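Local structure of superoxide dismutase 1 (Perkinsus marinus, 2CW2) at residues A[64-67]-A[68-72]; A[76-79]-A[80-84]. The protein is an iron superoxide dismutase that probably removes superoxide radicals in the cell by converting them to hydrogen peroxide and oxygen. All coordinates share one frame; numbering follows the deposited sequence.

Interaction 1 of 2, residues A[64-67]-A[68-72]; sequences TYVD and TLNSI
Thr68 turns its hydroxyl to the side of its own backbone N (chi1 -51°), and this sets OG1 3.0 Å from Thr64 O, one helical turn back. The segment 64-72 belongs to helix 51-73 of the alpha-hairpin domain of the iron/manganese superoxide dismutases. Thr64 O already accepts from Thr68 N at 2.9 Å, so the backbone amide and the hydroxyl of one residue both face this carbonyl. Tyr65 O, Val66 O and Asp67 O accept in the same i to i+4 way from Leu69 N, Asn70 N and Ser71 N.

Val66 and Asn70 lie side by side and point the same way. Val66 CG1 stands anti to the backbone N (chi1 166°) and comes 3.8 Å from Asn70 ND2. That amide nitrogen donates to Phe33 O, which ties the helix to the N-terminal segment. On the metal side, Tyr65 bonds through OH to Gln101, its ring meets that of the iron ligand His105 with planes about 30° apart, and the Tyr65 side chain packs on Phe150 of the second subunit. A water bridges Asp67 and Asn70: it donates to Asp67 OD2, which also has a direct partner in Gln63 NE2, at 2.9 Å, and accepts from Asn70 ND2 at 2.9 Å.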
loop_
_atom_site.group_PDB
_atom_site.type_symbol
_atom_site.label_atom_id
_atom_site.label_comp_id
_atom_site.label_asym_id
_atom_site.label_seq_id
_atom_site.Cartn_x
_atom_site.Cartn_y
_atom_site.Cartn_z
ATOM N N THR A 64 15.247 6.046 3.382
ATOM C CA THR A 64 15.571 4.632 3.261
ATOM C C THR A 64 15.552 4.185 1.812
ATOM O O THR A 64 16.357 3.343 1.407
ATOM C CB THR A 64 14.627 3.787 4.125
ATOM O OG1 THR A 64 14.896 4.074 5.496
ATOM C CG2 THR A 64 14.950 2.288 4.008
ATOM N N TYR A 65 14.642 4.735 1.014
ATOM C CA TYR A 65 14.639 4.384 -0.399
ATOM C C TYR A 65 15.984 4.800 -1.012
ATOM O O TYR A 65 16.555 4.079 -1.841
ATOM C CB TYR A 65 13.511 5.095 -1.163
ATOM C CG TYR A 65 12.095 4.543 -0.980
ATOM C CD1 TYR A 65 11.791 3.214 -1.251
ATOM C CD2 TYR A 65 11.066 5.375 -0.558
ATOM C CE1 TYR A 65 10.482 2.729 -1.102
ATOM C CE2 TYR A 65 9.761 4.901 -0.386
ATOM C CZ TYR A 65 9.477 3.582 -0.668
ATOM O OH TYR A 65 8.181 3.130 -0.503
ATOM N N VAL A 66 16.461 5.985 -0.644
ATOM C CA VAL A 66 17.734 6.471 -1.159
ATOM C C VAL A 66 18.877 5.559 -0.662
ATOM O O VAL A 66 19.749 5.181 -1.437
ATOM C CB VAL A 66 18.010 7.949 -0.759
ATOM C CG1 VAL A 66 19.495 8.332 -1.016
ATOM C CG2 VAL A 66 17.094 8.918 -1.541
ATOM N N ASP A 67 18.880 5.229 0.628
ATOM C CA ASP A 67 19.874 4.284 1.172
ATOM C C ASP A 67 19.960 2.960 0.404
ATOM O O ASP A 67 21.067 2.463 0.086
ATOM C CB ASP A 67 19.562 3.972 2.634
ATOM C CG ASP A 67 19.704 5.176 3.544
ATOM O OD1 ASP A 67 19.183 5.119 4.688
ATOM O OD2 ASP A 67 20.289 6.228 3.218
ATOM N N THR A 68 18.790 2.366 0.136
ATOM C CA THR A 68 18.728 1.072 -0.560
ATOM C C THR A 68 19.207 1.182 -1.992
ATOM O O THR A 68 19.969 0.322 -2.461
ATOM C CB THR A 68 17.311 0.464 -0.501
ATOM O OG1 THR A 68 16.869 0.466 0.855
ATOM C CG2 THR A 68 17.349 -1.038 -0.869
ATOM N N LEU A 69 18.771 2.241 -2.684
ATOM C CA LEU A 69 19.241 2.532 -4.045
ATOM C C LEU A 69 20.770 2.635 -4.071
ATOM O O LEU A 69 21.437 2.105 -4.977
ATOM C CB LEU A 69 18.627 3.832 -4.570
ATOM C CG LEU A 69 18.983 4.206 -6.010
ATOM C CD1 LEU A 69 18.607 3.051 -6.926
ATOM C CD2 LEU A 69 18.306 5.512 -6.466
ATOM N N ASN A 70 21.319 3.322 -3.076
ATOM C CA ASN A 70 22.769 3.453 -2.969
ATOM C C ASN A 70 23.479 2.101 -2.787
ATOM O O ASN A 70 24.570 1.857 -3.353
ATOM C CB ASN A 70 23.118 4.443 -1.849
ATOM C CG ASN A 70 23.086 5.878 -2.333
ATOM O OD1 ASN A 70 23.229 6.131 -3.535
ATOM N ND2 ASN A 70 22.922 6.828 -1.407
ATOM N N SER A 71 22.839 1.220 -2.027
ATOM C CA SER A 71 23.343 -0.127 -1.822
ATOM C C SER A 71 23.445 -0.860 -3.157
ATOM O O SER A 71 24.428 -1.551 -3.422
ATOM C CB SER A 71 22.461 -0.888 -0.821
ATOM O OG SER A 71 23.056 -2.123 -0.440
ATOM N N ILE A 72 22.427 -0.693 -4.001
ATOM C CA ILE A 72 22.444 -1.286 -5.328
ATOM C C ILE A 72 23.461 -0.593 -6.221
ATOM O O ILE A 72 24.197 -1.263 -6.960
ATOM C CB ILE A 72 21.040 -1.252 -5.951
ATOM C CG1 ILE A 72 20.123 -2.212 -5.198
ATOM C CG2 ILE A 72 21.081 -1.611 -7.449
ATOM C CD1 ILE A 72 18.700 -1.921 -5.420
HETATM O O HOH W 1 22.464 6.755 1.450
#

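Interaction 2 of 2, residues A[76-79]-A[80-84]; sequences NSTI and ASKTL
Thr78 and Lys82 run side by side and point the same way across the short helix 77-81, from its first turn to the residue after it, within the alpha-hairpin domain. Thr78 CG2 lies 4.2 Å from Lys82 CE. Nearer the backbone, Lys82 CG comes 3.2 Å from Thr78 O. The lysine chain is extended beyond CG and carries NZ toward Glu91, a long and weak ion pair.

Ser81 approaches Thr78 O from one turn later. Its OG sits between its own backbone N and carbonyl carbon (chi1 74°), which folds the hydroxyl back to donate to Thr78 O at 2.9 Å. Ser81 N donates to Ser77 O and only weakly to Thr78 O. Lys82 N donates to Ile79 O, three residues back.

Ile79 is buried against Leu69 and Ile72 of helix 51-73 and Pro95 of helix 93-110. The start of the helix is held by Asn76, the N-cap. Asn76 O accepts from Ala80 N, and Asn76 OD1 accepts from Ile79 N at 2.9 Å, with the donor 54° out of the amide plane.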
loop_
_atom_site.group_PDB
_atom_site.type_symbol
_atom_site.label_atom_id
_atom_site.label_comp_id
_atom_site.label_asym_id
_atom_site.label_seq_id
_atom_site.Cartn_x
_atom_site.Cartn_y
_atom_site.Cartn_z
ATOM N N ASN A 76 26.355 -1.969 -8.817
ATOM C CA ASN A 76 25.843 -1.880 -10.168
ATOM C C ASN A 76 26.202 -0.520 -10.767
ATOM O O ASN A 76 25.496 0.478 -10.568
ATOM C CB ASN A 76 24.326 -2.118 -10.170
ATOM C CG ASN A 76 23.750 -2.229 -11.564
ATOM O OD1 ASN A 76 24.168 -1.529 -12.482
ATOM N ND2 ASN A 76 22.758 -3.103 -11.723
ATOM N N SER A 77 27.318 -0.487 -11.491
ATOM C CA SER A 77 27.868 0.767 -11.979
ATOM C C SER A 77 26.935 1.379 -13.014
ATOM O O SER A 77 26.933 2.589 -13.222
ATOM C CB SER A 77 29.276 0.537 -12.553
ATOM O OG SER A 77 29.196 -0.271 -13.714
ATOM N N THR A 78 26.128 0.534 -13.646
ATOM C CA THR A 78 25.120 0.966 -14.596
ATOM C C THR A 78 24.032 1.789 -13.897
ATOM O O THR A 78 23.692 2.901 -14.327
ATOM C CB THR A 78 24.501 -0.281 -15.298
ATOM O OG1 THR A 78 25.361 -0.710 -16.361
ATOM C CG2 THR A 78 23.211 0.074 -16.020
ATOM N N ILE A 79 23.488 1.246 -12.814
ATOM C CA ILE A 79 22.499 1.989 -12.049
ATOM C C ILE A 79 23.154 3.241 -11.460
ATOM O O ILE A 79 22.641 4.361 -11.594
ATOM C CB ILE A 79 21.906 1.123 -10.932
ATOM C CG1 ILE A 79 20.729 0.299 -11.480
ATOM C CG2 ILE A 79 21.435 1.995 -9.769
ATOM C CD1 ILE A 79 20.782 -1.148 -11.088
ATOM N N ALA A 80 24.607 3.260 -10.876
ATOM C CA ALA A 80 25.244 4.502 -10.449
ATOM C C ALA A 80 25.386 5.546 -11.566
ATOM O O ALA A 80 25.420 6.739 -11.287
ATOM C CB ALA A 80 26.592 4.200 -9.827
ATOM N N SER A 81 25.469 5.115 -12.820
ATOM C CA SER A 81 25.685 6.057 -13.915
ATOM C C SER A 81 24.421 6.769 -14.381
ATOM O O SER A 81 24.504 7.772 -15.095
ATOM C CB SER A 81 26.387 5.380 -15.099
ATOM O OG SER A 81 25.513 4.518 -15.820
ATOM N N LYS A 82 23.259 6.286 -13.943
ATOM C CA LYS A 82 21.982 6.794 -14.438
ATOM C C LYS A 82 21.280 7.746 -13.475
ATOM O O LYS A 82 21.305 7.565 -12.255
ATOM C CB LYS A 82 21.030 5.634 -14.763
ATOM C CG LYS A 82 21.531 4.712 -15.857
ATOM C CD LYS A 82 20.413 3.835 -16.391
ATOM C CE LYS A 82 20.840 3.098 -17.666
ATOM N NZ LYS A 82 19.852 2.011 -18.036
ATOM N N THR A 83 20.622 8.740 -14.064
ATOM C CA THR A 83 19.819 9.687 -13.317
ATOM C C THR A 83 18.595 8.914 -12.879
ATOM O O THR A 83 18.279 7.867 -13.462
ATOM C CB THR A 83 19.425 10.846 -14.245
ATOM O OG1 THR A 83 20.599 11.647 -14.522
ATOM C CG2 THR A 83 18.553 11.812 -13.540
ATOM N N LEU A 84 17.938 9.399 -11.837
ATOM C CA LEU A 84 16.694 8.784 -11.382
ATOM C C LEU A 84 15.741 8.605 -12.556
ATOM O O LEU A 84 15.140 7.550 -12.720
ATOM C CB LEU A 84 16.043 9.708 -10.376
ATOM C CG LEU A 84 16.113 9.421 -8.876
ATOM C CD1 LEU A 84 17.214 8.477 -8.382
ATOM C CD2 LEU A 84 16.009 10.719 -8.066
#

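How the interactions relate
Interactions 1 and 2 follow one another along the chain, with centres about 12 Å apart. The first lies within the long helix 51-73, is partly buried and reaches toward the iron site. The second spans the short helix 77-81, lies at the surface and is away from the metal. Regular i to i+4 bonding runs through 64-72, while 76-84 has a side-chain cap at its start and i+3 bonds, one of them weak, at Ser81 and Lys82. The two meet through apolar side chains: Ile72 CG2 packs 3.7 Å from Ile79 CD1, and Leu69 CD2 lies 3.7 Å from Leu84 CD1. The polar ends of interaction 1 also reach the loop at Phe33 and helix 93-110.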